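Local coordinates for protein lactaldehyde dehydrogenase (Methanocaldococcus jannaschii, PDB 3PQA) that oxidises lactaldehyde to lactate with NAD as the preferred cofactor, a step in coenzyme F420 biosynthesis, at residues Asp386-Ala398 / Asp430-Leu442. Residues are numbered along the deposited sequence; the frame is centred on the assembly and turned at random.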
ATOM      1  N   ASP B 386     -10.225  16.115 -29.120  1.00 18.30           N
ATOM      2  CA  ASP B 386      -9.596  15.613 -30.347  1.00 19.67           C
ATOM      3  C   ASP B 386      -8.353  16.419 -30.725  1.00 17.00           C
ATOM      4  O   ASP B 386      -7.326  15.827 -31.057  1.00 16.72           O
ATOM      5  CB  ASP B 386     -10.594  15.555 -31.510  1.00 23.39           C
ATOM      6  CG  ASP B 386     -11.610  14.409 -31.369  1.00 23.88           C
ATOM      7  OD1 ASP B 386     -11.351  13.397 -30.656  1.00 23.87           O
ATOM      8  OD2 ASP B 386     -12.675  14.518 -32.010  1.00 23.96           O
ATOM      9  N   ILE B 387      -8.417  17.751 -30.641  1.00 15.25           N
ATOM     10  CA  ILE B 387      -7.225  18.562 -30.940  1.00 14.99           C
ATOM     11  C   ILE B 387      -6.102  18.262 -29.928  1.00 14.51           C
ATOM     12  O   ILE B 387      -4.936  18.043 -30.306  1.00 14.45           O
ATOM     13  CB  ILE B 387      -7.512  20.074 -30.954  1.00 15.90           C
ATOM     14  CG1 ILE B 387      -8.453  20.437 -32.113  1.00 16.21           C
ATOM     15  CG2 ILE B 387      -6.205  20.857 -31.063  1.00 16.15           C
ATOM     16  CD1 ILE B 387      -9.136  21.796 -31.927  1.00 16.09           C
ATOM     17  N   ALA B 388      -6.460  18.256 -28.648  1.00 14.15           N
ATOM     18  CA  ALA B 388      -5.499  17.978 -27.579  1.00 14.01           C
ATOM     19  C   ALA B 388      -4.785  16.633 -27.765  1.00 13.65           C
ATOM     20  O   ALA B 388      -3.577  16.537 -27.511  1.00 13.53           O
ATOM     21  CB  ALA B 388      -6.197  18.051 -26.203  1.00 14.09           C
ATOM     22  N   ASN B 389      -5.527  15.620 -28.219  1.00 14.34           N
ATOM     23  CA  ASN B 389      -5.000  14.249 -28.362  1.00 16.32           C
ATOM     24  C   ASN B 389      -4.359  13.959 -29.716  1.00 16.97           C
ATOM     25  O   ASN B 389      -3.946  12.828 -29.982  1.00 17.09           O
ATOM     26  CB  ASN B 389      -6.114  13.229 -28.129  1.00 16.98           C
ATOM     27  CG  ASN B 389      -6.522  13.120 -26.669  1.00 16.38           C
ATOM     28  OD1 ASN B 389      -5.765  13.469 -25.765  1.00 17.01           O
ATOM     29  ND2 ASN B 389      -7.700  12.575 -26.437  1.00 16.94           N
ATOM     30  N   SER B 390      -4.281  14.974 -30.564  1.00 16.78           N
ATOM     31  CA  SER B 390      -3.901  14.768 -31.961  1.00 17.24           C
ATOM     32  C   SER B 390      -2.391  14.682 -32.245  1.00 17.97           C
ATOM     33  O   SER B 390      -1.983  14.541 -33.413  1.00 18.93           O
ATOM     34  CB  SER B 390      -4.546  15.845 -32.841  1.00 17.20           C
ATOM     35  OG  SER B 390      -3.961  17.106 -32.584  1.00 17.71           O
ATOM     36  N   THR B 391      -1.561  14.773 -31.202  1.00 17.11           N
ATOM     37  CA  THR B 391      -0.109  14.738 -31.388  1.00 16.58           C
ATOM     38  C   THR B 391       0.436  13.350 -31.098  1.00 16.45           C
ATOM     39  O   THR B 391      -0.272  12.487 -30.585  1.00 15.91           O
ATOM     40  CB  THR B 391       0.663  15.770 -30.505  1.00 16.95           C
ATOM     41  OG1 THR B 391       0.769  15.281 -29.154  1.00 18.00           O
ATOM     42  CG2 THR B 391      -0.013  17.135 -30.516  1.00 18.13           C
ATOM     43  N   GLU B 392       1.709  13.155 -31.424  1.00 17.77           N
ATOM     44  CA  GLU B 392       2.410  11.922 -31.144  1.00 19.92           C
ATOM     45  C   GLU B 392       2.851  11.852 -29.682  1.00 17.80           C
ATOM     46  O   GLU B 392       3.362  10.828 -29.238  1.00 17.15           O
ATOM     47  CB  GLU B 392       3.628  11.797 -32.067  1.00 24.68           C
ATOM     48  CG  GLU B 392       3.268  11.454 -33.513  1.00 28.06           C
ATOM     49  CD  GLU B 392       4.424  10.809 -34.253  1.00 26.01           C
ATOM     50  OE1 GLU B 392       5.546  11.366 -34.201  1.00 28.32           O
ATOM     51  OE2 GLU B 392       4.212   9.741 -34.882  1.00 28.47           O
ATOM     52  N   TYR B 393       2.651  12.942 -28.945  1.00 17.03           N
ATOM     53  CA  TYR B 393       3.137  13.067 -27.566  1.00 17.65           C
ATOM     54  C   TYR B 393       2.003  12.893 -26.561  1.00 15.62           C
ATOM     55  O   TYR B 393       0.829  12.824 -26.929  1.00 14.79           O
ATOM     56  CB  TYR B 393       3.800  14.429 -27.360  1.00 22.04           C
ATOM     57  CG  TYR B 393       4.879  14.734 -28.367  1.00 24.25           C
ATOM     58  CD1 TYR B 393       6.094  14.053 -28.339  1.00 22.65           C
ATOM     59  CD2 TYR B 393       4.679  15.700 -29.361  1.00 22.67           C
ATOM     60  CE1 TYR B 393       7.097  14.328 -29.289  1.00 24.53           C
ATOM     61  CE2 TYR B 393       5.677  15.991 -30.295  1.00 24.56           C
ATOM     62  CZ  TYR B 393       6.872  15.298 -30.254  1.00 22.99           C
ATOM     63  OH  TYR B 393       7.846  15.588 -31.190  1.00 24.77           O
ATOM     64  N   GLY B 394       2.360  12.827 -25.280  1.00 14.14           N
ATOM     65  CA  GLY B 394       1.362  12.678 -24.243  1.00 13.68           C
ATOM     66  C   GLY B 394       1.929  12.888 -22.854  1.00 12.43           C
ATOM     67  O   GLY B 394       1.776  12.027 -21.978  1.00 12.07           O
ATOM     68  N   LEU B 395       2.609  14.014 -22.659  1.00 12.31           N
ATOM     69  CA  LEU B 395       3.167  14.343 -21.345  1.00 13.14           C
ATOM     70  C   LEU B 395       2.126  14.992 -20.410  1.00 12.48           C
ATOM     71  O   LEU B 395       1.457  14.280 -19.663  1.00 12.16           O
ATOM     72  CB  LEU B 395       4.432  15.202 -21.492  1.00 15.12           C
ATOM     73  CG  LEU B 395       5.254  15.375 -20.212  1.00 14.72           C
ATOM     74  CD1 LEU B 395       5.462  14.031 -19.491  1.00 15.30           C
ATOM     75  CD2 LEU B 395       6.583  16.023 -20.520  1.00 15.39           C
ATOM     76  N   HIS B 396       1.967  16.320 -20.452  1.00 11.96           N
ATOM     77  CA  HIS B 396       0.950  16.982 -19.623  1.00 12.24           C
ATOM     78  C   HIS B 396      -0.104  17.721 -20.449  1.00 12.00           C
ATOM     79  O   HIS B 396       0.174  18.202 -21.543  1.00 12.56           O
ATOM     80  CB  HIS B 396       1.623  17.953 -18.652  1.00 13.77           C
ATOM     81  CG  HIS B 396       2.051  17.330 -17.356  1.00 14.02           C
ATOM     82  ND1 HIS B 396       2.300  18.075 -16.224  1.00 13.99           N
ATOM     83  CD2 HIS B 396       2.258  16.036 -17.006  1.00 14.00           C
ATOM     84  CE1 HIS B 396       2.652  17.270 -15.234  1.00 14.05           C
ATOM     85  NE2 HIS B 396       2.629  16.026 -15.684  1.00 14.05           N
ATOM     86  N   SER B 397      -1.309  17.815 -19.890  1.00 11.50           N
ATOM     87  CA  SER B 397      -2.373  18.623 -20.449  1.00 10.84           C
ATOM     88  C   SER B 397      -3.019  19.383 -19.296  1.00 10.94           C
ATOM     89  O   SER B 397      -2.792  19.056 -18.124  1.00 11.16           O
ATOM     90  CB  SER B 397      -3.398  17.722 -21.140  1.00 11.55           C
ATOM     91  OG  SER B 397      -3.908  16.748 -20.239  1.00 12.88           O
ATOM     92  N   ALA B 398      -3.798  20.406 -19.618  1.00 10.67           N
ATOM     93  CA  ALA B 398      -4.474  21.172 -18.564  1.00 10.92           C
ATOM     94  C   ALA B 398      -5.814  21.625 -19.068  1.00 12.29           C
ATOM     95  O   ALA B 398      -5.998  21.799 -20.286  1.00 13.01           O
ATOM     96  CB  ALA B 398      -3.636  22.395 -18.121  1.00 10.71           C
ATOM     97  N   ASP B 430       6.984  17.789  -6.661  1.00 13.12           N
ATOM     98  CA  ASP B 430       8.121  16.855  -6.822  1.00 14.33           C
ATOM     99  C   ASP B 430       7.837  15.445  -6.294  1.00 12.26           C
ATOM    100  O   ASP B 430       8.417  14.476  -6.791  1.00 12.48           O
ATOM    101  CB  ASP B 430       9.448  17.419  -6.260  1.00 17.32           C
ATOM    102  CG  ASP B 430      10.375  18.018  -7.355  1.00 17.80           C
ATOM    103  OD1 ASP B 430      10.072  17.978  -8.559  1.00 17.80           O
ATOM    104  OD2 ASP B 430      11.450  18.519  -7.002  1.00 17.91           O
ATOM    105  N   ASN B 431       6.957  15.317  -5.305  1.00 11.80           N
ATOM    106  CA  ASN B 431       6.639  13.981  -4.743  1.00 11.81           C
ATOM    107  C   ASN B 431       5.533  13.186  -5.460  1.00 10.95           C
ATOM    108  O   ASN B 431       5.146  12.104  -5.000  1.00 10.76           O
ATOM    109  CB  ASN B 431       6.352  14.047  -3.229  1.00 13.26           C
ATOM    110  CG  ASN B 431       4.990  14.628  -2.915  1.00 13.13           C
ATOM    111  OD1 ASN B 431       4.400  15.318  -3.730  1.00 13.40           O
ATOM    112  ND2 ASN B 431       4.498  14.375  -1.696  1.00 13.56           N
ATOM    113  N   MET B 432       5.049  13.705  -6.598  1.00 10.77           N
ATOM    114  CA  MET B 432       3.995  13.010  -7.357  1.00  9.84           C
ATOM    115  C   MET B 432       4.619  12.106  -8.427  1.00 10.59           C
ATOM    116  O   MET B 432       5.720  12.401  -8.879  1.00 11.54           O
ATOM    117  CB  MET B 432       3.026  14.037  -7.985  1.00  7.82           C
ATOM    118  CG  MET B 432       3.469  14.649  -9.320  1.00  8.91           C
ATOM    119  SD  MET B 432       2.294  15.946  -9.907  1.00  6.10           S
ATOM    120  CE  MET B 432       2.775  15.934 -11.653  1.00  8.57           C
ATOM    121  N   PRO B 433       3.931  11.011  -8.821  1.00 10.87           N
ATOM    122  CA  PRO B 433       4.511  10.242  -9.942  1.00 10.99           C
ATOM    123  C   PRO B 433       4.429  11.097 -11.191  1.00 11.39           C
ATOM    124  O   PRO B 433       3.400  11.723 -11.441  1.00 12.60           O
ATOM    125  CB  PRO B 433       3.617   8.999 -10.041  1.00 11.44           C
ATOM    126  CG  PRO B 433       2.322   9.385  -9.382  1.00 12.00           C
ATOM    127  CD  PRO B 433       2.678  10.417  -8.322  1.00 11.43           C
ATOM    128  N   PHE B 434       5.523  11.164 -11.942  1.00 11.49           N
ATOM    129  CA  PHE B 434       5.612  12.119 -13.039  1.00 11.80           C
ATOM    130  C   PHE B 434       6.139  11.466 -14.308  1.00 11.16           C
ATOM    131  O   PHE B 434       7.179  10.818 -14.294  1.00 11.89           O
ATOM    132  CB  PHE B 434       6.544  13.281 -12.645  1.00 13.86           C
ATOM    133  CG  PHE B 434       6.844  14.231 -13.778  1.00 14.46           C
ATOM    134  CD1 PHE B 434       5.839  15.030 -14.309  1.00 14.17           C
ATOM    135  CD2 PHE B 434       8.133  14.316 -14.316  1.00 14.16           C
ATOM    136  CE1 PHE B 434       6.122  15.915 -15.373  1.00 14.60           C
ATOM    137  CE2 PHE B 434       8.425  15.194 -15.370  1.00 14.59           C
ATOM    138  CZ  PHE B 434       7.419  15.990 -15.897  1.00 14.32           C
ATOM    139  N   GLY B 435       5.422  11.647 -15.409  1.00 11.08           N
ATOM    140  CA  GLY B 435       5.913  11.116 -16.672  1.00 11.01           C
ATOM    141  C   GLY B 435       4.876  11.100 -17.768  1.00 10.93           C
ATOM    142  O   GLY B 435       3.765  11.582 -17.570  1.00 11.12           O
ATOM    143  N   GLY B 436       5.250  10.555 -18.925  1.00 11.20           N
ATOM    144  CA  GLY B 436       4.426  10.674 -20.144  1.00 11.24           C
ATOM    145  C   GLY B 436       3.995   9.351 -20.762  1.00 11.63           C
ATOM    146  O   GLY B 436       4.587   8.303 -20.477  1.00 12.64           O
ATOM    147  N   VAL B 437       2.952   9.412 -21.588  1.00 12.38           N
ATOM    148  CA  VAL B 437       2.523   8.284 -22.416  1.00 12.78           C
ATOM    149  C   VAL B 437       2.810   8.618 -23.876  1.00 13.12           C
ATOM    150  O   VAL B 437       3.425   9.657 -24.161  1.00 12.54           O
ATOM    151  CB  VAL B 437       1.037   7.918 -22.159  1.00 13.58           C
ATOM    152  CG1 VAL B 437       0.858   7.500 -20.701  1.00 13.70           C
ATOM    153  CG2 VAL B 437       0.086   9.097 -22.503  1.00 13.66           C
ATOM    154  N   LYS B 438       2.395   7.748 -24.794  1.00 14.36           N
ATOM    155  CA  LYS B 438       2.722   7.920 -26.211  1.00 16.47           C
ATOM    156  C   LYS B 438       4.238   8.102 -26.367  1.00 14.33           C
ATOM    157  O   LYS B 438       5.004   7.370 -25.711  1.00 14.07           O
ATOM    158  CB  LYS B 438       1.892   9.055 -26.836  1.00 21.05           C
ATOM    159  CG  LYS B 438       0.409   8.757 -26.806  1.00 22.53           C
ATOM    160  CD  LYS B 438      -0.373   9.802 -27.583  1.00 22.46           C
ATOM    161  CE  LYS B 438      -1.845   9.539 -27.515  1.00 22.98           C
ATOM    162  NZ  LYS B 438      -2.546  10.609 -28.287  1.00 22.99           N
ATOM    163  N   LYS B 439       4.683   9.050 -27.194  1.00 14.23           N
ATOM    164  CA  LYS B 439       6.114   9.259 -27.394  1.00 15.48           C
ATOM    165  C   LYS B 439       6.772  10.113 -26.319  1.00 13.22           C
ATOM    166  O   LYS B 439       7.900  10.542 -26.480  1.00 14.05           O
ATOM    167  CB  LYS B 439       6.398   9.853 -28.787  1.00 19.63           C
ATOM    168  CG  LYS B 439       6.064   8.925 -29.930  1.00 22.66           C
ATOM    169  CD  LYS B 439       7.068   7.796 -30.059  1.00 21.52           C
ATOM    170  CE  LYS B 439       6.753   6.906 -31.262  1.00 22.93           C
ATOM    171  NZ  LYS B 439       6.858   7.651 -32.543  1.00 22.99           N
ATOM    172  N   SER B 440       6.079  10.374 -25.212  1.00 11.99           N
ATOM    173  CA  SER B 440       6.642  11.281 -24.230  1.00 10.91           C
ATOM    174  C   SER B 440       7.361  10.600 -23.076  1.00 11.22           C
ATOM    175  O   SER B 440       7.916  11.289 -22.204  1.00 12.28           O
ATOM    176  CB  SER B 440       5.543  12.188 -23.663  1.00 11.12           C
ATOM    177  OG  SER B 440       5.096  13.074 -24.671  1.00 12.97           O
ATOM    178  N   GLY B 441       7.307   9.278 -23.006  1.00 11.51           N
ATOM    179  CA  GLY B 441       8.032   8.609 -21.925  1.00 12.11           C
ATOM    180  C   GLY B 441       7.846   7.132 -21.726  1.00 12.11           C
ATOM    181  O   GLY B 441       7.012   6.480 -22.376  1.00 11.67           O
ATOM    182  N   LEU B 442       8.666   6.617 -20.815  1.00 12.79           N
ATOM    183  CA  LEU B 442       8.500   5.284 -20.230  1.00 13.64           C
ATOM    184  C   LEU B 442       8.844   5.428 -18.768  1.00 12.66           C
ATOM    185  O   LEU B 442       9.855   6.052 -18.434  1.00 12.18           O
ATOM    186  CB  LEU B 442       9.453   4.275 -20.864  1.00 15.30           C
ATOM    187  CG  LEU B 442       9.187   3.876 -22.314  1.00 16.53           C
ATOM    188  CD1 LEU B 442      10.345   3.020 -22.821  1.00 15.67           C
ATOM    189  CD2 LEU B 442       7.866   3.139 -22.475  1.00 15.57           C
TER
HETATM  190  O   HOH W   1      -1.835  12.642 -26.419  1.00 16.74           O
HETATM  191  O   HOH W   2       2.988  13.351 -14.887  1.00 12.94           O
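Two loops run antiparallel through residues 392-395 and 436-439, and Leu395 and Gly436 bring their CA atoms within 4.1 Å. Two backbone bonds join them: Lys439 N donates to Glu392 O and Val437 N to Gly394 O. Ser440 adds a third bond: its OG accepts from Gly394 N at 2.8 Å, almost straight (176°), and is also hydrogen-bonded to Gly243 O; the same OG lies at the edge of the Tyr393 ring. Gly394 lies under Val437 CG2, where a CB would clash. The extended Lys438 chain runs along the carbonyls of 391-393; its NZ donates to a water that lies 2.7 Å from Tyr393 O, and makes a salt bridge with Glu415. Leu395, with CG anti to the backbone N (chi1 -168°), lays CD1 against the peptide joining Gly435 to Gly436, 3.5 Å from Gly435 C. Farther along, Phe434 and His396 form an offset edge-to-face pair, planes at 84°, with the Phe434 edge toward the imidazole face and Phe434 CE1 3.5 Å from His396 NE2. Met432 CE comes to the imidazole edge, 3.8 Å from His396 CE1. His396 ND1 is held by Ser425 O, while His396 NE2 shares an in-plane water with Gly435 N, two polar grips that should limit rotation of the ring. A leucine in place of His396 would probably leave Ser425 O without its imidazole partner and that water with Gly435 N but no ring nitrogen, and take the aromatic face from Phe434. Gly435 lies beside Glu241, an active-site residue by similarity, and Tyr393 beside Ser223 of the probable NAD site. The contact thus ties the loop before strand 396-400, which pairs with strand 246-250, to the segment entering strand 441-442, which pairs with strand 237-241 of the other large sheet.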